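Local coordinates for protein TP_0956 (Treponema pallidum subsp. pallidum, PDB 3U64) that probably serves as the tetratricopeptide-repeat-like T-component lipoprotein of a TRAP transporter, offering a surface for protein-protein interaction in ligand uptake, at residues 237-247 with 281-291. Sequence-based numbering, arbitrary orientation.
Sequences HDPDHHITYAD and VILSQKRARWL. With SO4 (sulfate ion), chain B.
Pro239 faces Ser284, and one turn further on Ile243 faces Ala288, in each case with 6.4 Å between the two CA atoms. The two helices run roughly the same way, their segment axes inclined by 27° and 10.1 Å apart at closest approach. Helix 256-268 lies between them in sequence and contacts both through Leu263, which touches Ala246 and Leu291. Near-parallel helices joined through an intervening helix are how helical repeats of the tetratricopeptide type build a solenoid, in keeping with the TPR clan of this T-component.

From its N-terminal end the interface passes from a hydrogen bond through apolar contacts to a long salt bridge. Asp238 caps the turn leading into helix 240-250, its carboxylate accepting from Asp240 N and His241 N, and His241 ND1 also donates to Asp238 OD2. Asp240 itself holds CG beside its own backbone N (chi1 -77°), which brings the carboxylate to the hydroxyl of Ser284. Alongside this bond the Pro239 ring rests on the neighbouring helix, its CG 3.9 Å from Val281 CG1 and its CB against Ser284 CB.

Ile243 fills the middle with both branches: CD1 extends over the Ala288 methyl, whereas CG2 meets Leu291 CD1. Beyond it, Asp247 OD2 and Arg287 NH2 form only a long salt bridge of 3.9 Å, with carboxylate and guanidinium planes turned 73° apart, so the attraction is probably more electrostatic than directional. The Gln285 amide is tied to helix 256-268 and the loop after it, NE2 donating to Ala266 O and Ile269 O. The single hydrogen bond between the segments is far tighter: Ser284 OG donates to Asp240 OD1 at 2.7 Å, approaching from 37° above the carboxylate plane.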
loop_
_atom_site.group_PDB
_atom_site.type_symbol
_atom_site.label_atom_id
_atom_site.label_comp_id
_atom_site.label_asym_id
_atom_site.label_seq_id
_atom_site.Cartn_x
_atom_site.Cartn_y
_atom_site.Cartn_z
ATOM N N HIS A 237 9.885 13.178 27.672
ATOM C CA HIS A 237 8.940 12.340 26.928
ATOM C C HIS A 237 9.624 11.659 25.752
ATOM O O HIS A 237 8.976 10.980 24.951
ATOM C CB HIS A 237 7.780 13.181 26.388
ATOM C CG HIS A 237 6.836 13.661 27.445
ATOM N ND1 HIS A 237 6.760 14.985 27.829
ATOM C CD2 HIS A 237 5.934 12.993 28.203
ATOM C CE1 HIS A 237 5.843 15.112 28.773
ATOM N NE2 HIS A 237 5.330 13.920 29.020
ATOM N N ASP A 238 10.932 11.872 25.630
ATOM C CA ASP A 238 11.681 11.311 24.522
ATOM C C ASP A 238 12.379 10.003 24.921
ATOM O O ASP A 238 13.196 9.993 25.838
ATOM C CB ASP A 238 12.718 12.313 24.022
ATOM C CG ASP A 238 13.664 11.694 23.006
ATOM O OD1 ASP A 238 13.189 10.860 22.195
ATOM O OD2 ASP A 238 14.877 12.018 23.029
ATOM N N PRO A 239 12.057 8.899 24.230
ATOM C CA PRO A 239 12.679 7.599 24.530
ATOM C C PRO A 239 14.040 7.454 23.870
ATOM O O PRO A 239 14.870 6.671 24.323
ATOM C CB PRO A 239 11.705 6.582 23.919
ATOM C CG PRO A 239 10.539 7.359 23.423
ATOM C CD PRO A 239 10.973 8.773 23.249
ATOM N N ASP A 240 14.263 8.227 22.814
ATOM C CA ASP A 240 15.453 8.070 21.977
ATOM C C ASP A 240 16.749 8.371 22.674
ATOM O O ASP A 240 17.744 7.700 22.425
ATOM C CB ASP A 240 15.347 8.926 20.717
ATOM C CG ASP A 240 14.440 8.304 19.694
ATOM O OD1 ASP A 240 14.674 7.124 19.345
ATOM O OD2 ASP A 240 13.477 8.967 19.271
ATOM N N HIS A 241 16.768 9.383 23.529
ATOM C CA HIS A 241 18.017 9.674 24.205
ATOM C C HIS A 241 18.360 8.555 25.181
ATOM O O HIS A 241 19.523 8.227 25.333
ATOM C CB HIS A 241 18.051 11.079 24.831
ATOM C CG HIS A 241 17.222 11.233 26.068
ATOM N ND1 HIS A 241 15.854 11.373 26.036
ATOM C CD2 HIS A 241 17.579 11.336 27.369
ATOM C CE1 HIS A 241 15.399 11.523 27.268
ATOM N NE2 HIS A 241 16.425 11.501 28.095
ATOM N N HIS A 242 17.349 7.928 25.792
ATOM C CA HIS A 242 17.589 6.760 26.660
ATOM C C HIS A 242 18.161 5.590 25.856
ATOM O O HIS A 242 19.128 4.946 26.278
ATOM C CB HIS A 242 16.315 6.311 27.416
ATOM C CG HIS A 242 15.736 7.367 28.311
ATOM N ND1 HIS A 242 16.378 7.817 29.449
ATOM C CD2 HIS A 242 14.582 8.076 28.228
ATOM C CE1 HIS A 242 15.643 8.752 30.027
ATOM N NE2 HIS A 242 14.552 8.933 29.304
ATOM N N ILE A 243 17.563 5.323 24.696
ATOM C CA ILE A 243 18.011 4.237 23.822
ATOM C C ILE A 243 19.434 4.484 23.308
ATOM O O ILE A 243 20.275 3.586 23.301
ATOM C CB ILE A 243 17.054 4.051 22.636
ATOM C CG1 ILE A 243 15.706 3.539 23.162
ATOM C CG2 ILE A 243 17.686 3.109 21.570
ATOM C CD1 ILE A 243 14.609 3.499 22.134
ATOM N N THR A 244 19.709 5.718 22.899
ATOM C CA THR A 244 21.056 6.077 22.484
ATOM C C THR A 244 22.080 5.808 23.597
ATOM O O THR A 244 23.141 5.224 23.349
ATOM C CB THR A 244 21.115 7.531 22.015
ATOM O OG1 THR A 244 20.347 7.667 20.804
ATOM C CG2 THR A 244 22.575 7.968 21.785
ATOM N N TYR A 245 21.751 6.201 24.825
ATOM C CA TYR A 245 22.631 5.930 25.960
ATOM C C TYR A 245 22.919 4.435 26.098
ATOM O O TYR A 245 24.075 4.021 26.227
ATOM C CB TYR A 245 22.027 6.466 27.256
ATOM C CG TYR A 245 22.966 6.365 28.434
ATOM C CD1 TYR A 245 24.064 7.212 28.541
ATOM C CD2 TYR A 245 22.764 5.418 29.438
ATOM C CE1 TYR A 245 24.941 7.124 29.615
ATOM C CE2 TYR A 245 23.635 5.319 30.520
ATOM C CZ TYR A 245 24.724 6.180 30.602
ATOM O OH TYR A 245 25.601 6.106 31.660
ATOM N N ALA A 246 21.868 3.627 26.031
ATOM C CA ALA A 246 22.000 2.175 26.203
ATOM C C ALA A 246 22.789 1.524 25.067
ATOM O O ALA A 246 23.701 0.735 25.291
ATOM C CB ALA A 246 20.617 1.526 26.321
ATOM N N ASP A 247 22.425 1.886 23.847
ATOM C CA ASP A 247 22.895 1.221 22.646
ATOM C C ASP A 247 24.281 1.686 22.191
ATOM O O ASP A 247 25.160 0.870 21.903
ATOM C CB ASP A 247 21.870 1.460 21.540
ATOM C CG ASP A 247 22.110 0.608 20.321
ATOM O OD1 ASP A 247 22.712 -0.473 20.464
ATOM O OD2 ASP A 247 21.677 1.012 19.219
ATOM N N VAL A 281 7.591 7.784 19.141
ATOM C CA VAL A 281 7.695 7.168 20.464
ATOM C C VAL A 281 7.346 5.674 20.421
ATOM O O VAL A 281 8.090 4.843 20.960
ATOM C CB VAL A 281 6.812 7.926 21.493
ATOM C CG1 VAL A 281 6.694 7.146 22.815
ATOM C CG2 VAL A 281 7.374 9.332 21.720
ATOM N N ILE A 282 6.226 5.341 19.771
ATOM C CA ILE A 282 5.824 3.943 19.567
ATOM C C ILE A 282 6.917 3.150 18.876
ATOM O O ILE A 282 7.206 2.013 19.266
ATOM C CB ILE A 282 4.552 3.786 18.677
ATOM C CG1 ILE A 282 3.352 4.526 19.272
ATOM C CG2 ILE A 282 4.230 2.284 18.447
ATOM C CD1 ILE A 282 3.015 4.080 20.625
ATOM N N LEU A 283 7.506 3.744 17.832
ATOM C CA LEU A 283 8.593 3.087 17.093
ATOM C C LEU A 283 9.801 2.855 17.994
ATOM O O LEU A 283 10.325 1.747 18.075
ATOM C CB LEU A 283 8.999 3.890 15.840
ATOM C CG LEU A 283 8.061 3.794 14.631
ATOM C CD1 LEU A 283 8.261 4.966 13.675
ATOM C CD2 LEU A 283 8.207 2.454 13.895
ATOM N N SER A 284 10.219 3.902 18.695
ATOM C CA SER A 284 11.351 3.794 19.602
ATOM C C SER A 284 11.104 2.793 20.719
ATOM O O SER A 284 12.010 2.074 21.121
ATOM C CB SER A 284 11.703 5.151 20.189
ATOM O OG SER A 284 12.252 5.969 19.181
ATOM N N GLN A 285 9.887 2.728 21.230
ATOM C CA GLN A 285 9.649 1.774 22.303
ATOM C C GLN A 285 9.699 0.321 21.809
ATOM O O GLN A 285 10.169 -0.552 22.531
ATOM C CB GLN A 285 8.366 2.104 23.066
ATOM C CG GLN A 285 8.454 3.454 23.761
ATOM C CD GLN A 285 7.300 3.702 24.709
ATOM O OE1 GLN A 285 6.149 3.406 24.396
ATOM N NE2 GLN A 285 7.604 4.258 25.876
ATOM N N LYS A 286 9.228 0.070 20.585
ATOM C CA LYS A 286 9.424 -1.242 19.959
ATOM C C LYS A 286 10.903 -1.597 19.914
ATOM O O LYS A 286 11.281 -2.731 20.196
ATOM C CB LYS A 286 8.882 -1.278 18.530
ATOM C CG LYS A 286 7.387 -1.353 18.415
ATOM C CD LYS A 286 6.979 -1.774 17.010
ATOM C CE LYS A 286 7.441 -3.200 16.698
ATOM N NZ LYS A 286 6.981 -3.675 15.355
ATOM N N ARG A 287 11.737 -0.624 19.552
ATOM C CA ARG A 287 13.175 -0.852 19.495
ATOM C C ARG A 287 13.811 -1.155 20.877
ATOM O O ARG A 287 14.642 -2.048 20.998
ATOM C CB ARG A 287 13.871 0.331 18.830
ATOM C CG ARG A 287 15.370 0.176 18.779
ATOM C CD ARG A 287 15.884 0.119 17.357
ATOM N NE ARG A 287 17.336 -0.035 17.349
ATOM C CZ ARG A 287 17.967 -1.176 17.091
ATOM N NH1 ARG A 287 17.276 -2.271 16.794
ATOM N NH2 ARG A 287 19.293 -1.218 17.117
ATOM N N ALA A 288 13.419 -0.409 21.909
ATOM C CA ALA A 288 13.890 -0.646 23.272
ATOM C C ALA A 288 13.441 -2.017 23.798
ATOM O O ALA A 288 14.206 -2.720 24.439
ATOM C CB ALA A 288 13.404 0.476 24.212
ATOM N N ARG A 289 12.205 -2.392 23.515
ATOM C CA ARG A 289 11.734 -3.735 23.851
ATOM C C ARG A 289 12.603 -4.821 23.203
ATOM O O ARG A 289 12.952 -5.818 23.842
ATOM C CB ARG A 289 10.286 -3.908 23.407
ATOM C CG ARG A 289 9.315 -4.176 24.530
ATOM C CD ARG A 289 7.883 -3.902 24.089
ATOM N NE ARG A 289 7.400 -2.634 24.637
ATOM C CZ ARG A 289 6.780 -1.681 23.937
ATOM N NH1 ARG A 289 6.546 -1.836 22.639
ATOM N NH2 ARG A 289 6.385 -0.571 24.544
ATOM N N TRP A 290 12.955 -4.631 21.934
ATOM C CA TRP A 290 13.808 -5.594 21.239
ATOM C C TRP A 290 15.209 -5.673 21.863
ATOM O O TRP A 290 15.741 -6.753 22.081
ATOM C CB TRP A 290 13.915 -5.214 19.774
ATOM C CG TRP A 290 14.753 -6.125 18.959
ATOM C CD1 TRP A 290 14.355 -7.281 18.354
ATOM C CD2 TRP A 290 16.131 -5.945 18.613
ATOM N NE1 TRP A 290 15.404 -7.840 17.664
ATOM C CE2 TRP A 290 16.508 -7.041 17.810
ATOM C CE3 TRP A 290 17.086 -4.967 18.911
ATOM C CZ2 TRP A 290 17.803 -7.188 17.300
ATOM C CZ3 TRP A 290 18.377 -5.118 18.410
ATOM C CH2 TRP A 290 18.722 -6.218 17.611
ATOM N N LEU A 291 15.799 -4.517 22.141
ATOM C CA LEU A 291 17.096 -4.464 22.800
ATOM C C LEU A 291 17.078 -5.244 24.110
ATOM O O LEU A 291 17.959 -6.070 24.351
ATOM C CB LEU A 291 17.528 -3.018 23.037
ATOM C CG LEU A 291 18.012 -2.248 21.805
ATOM C CD1 LEU A 291 18.144 -0.762 22.109
ATOM C CD2 LEU A 291 19.340 -2.819 21.300
HETATM S S SO4 B . 6.324 -5.178 20.519
HETATM O O1 SO4 B . 6.356 -4.251 21.645
HETATM O O2 SO4 B . 5.132 -4.911 19.714
HETATM O O3 SO4 B . 7.526 -4.979 19.717
HETATM O O4 SO4 B . 6.292 -6.555 21.006
#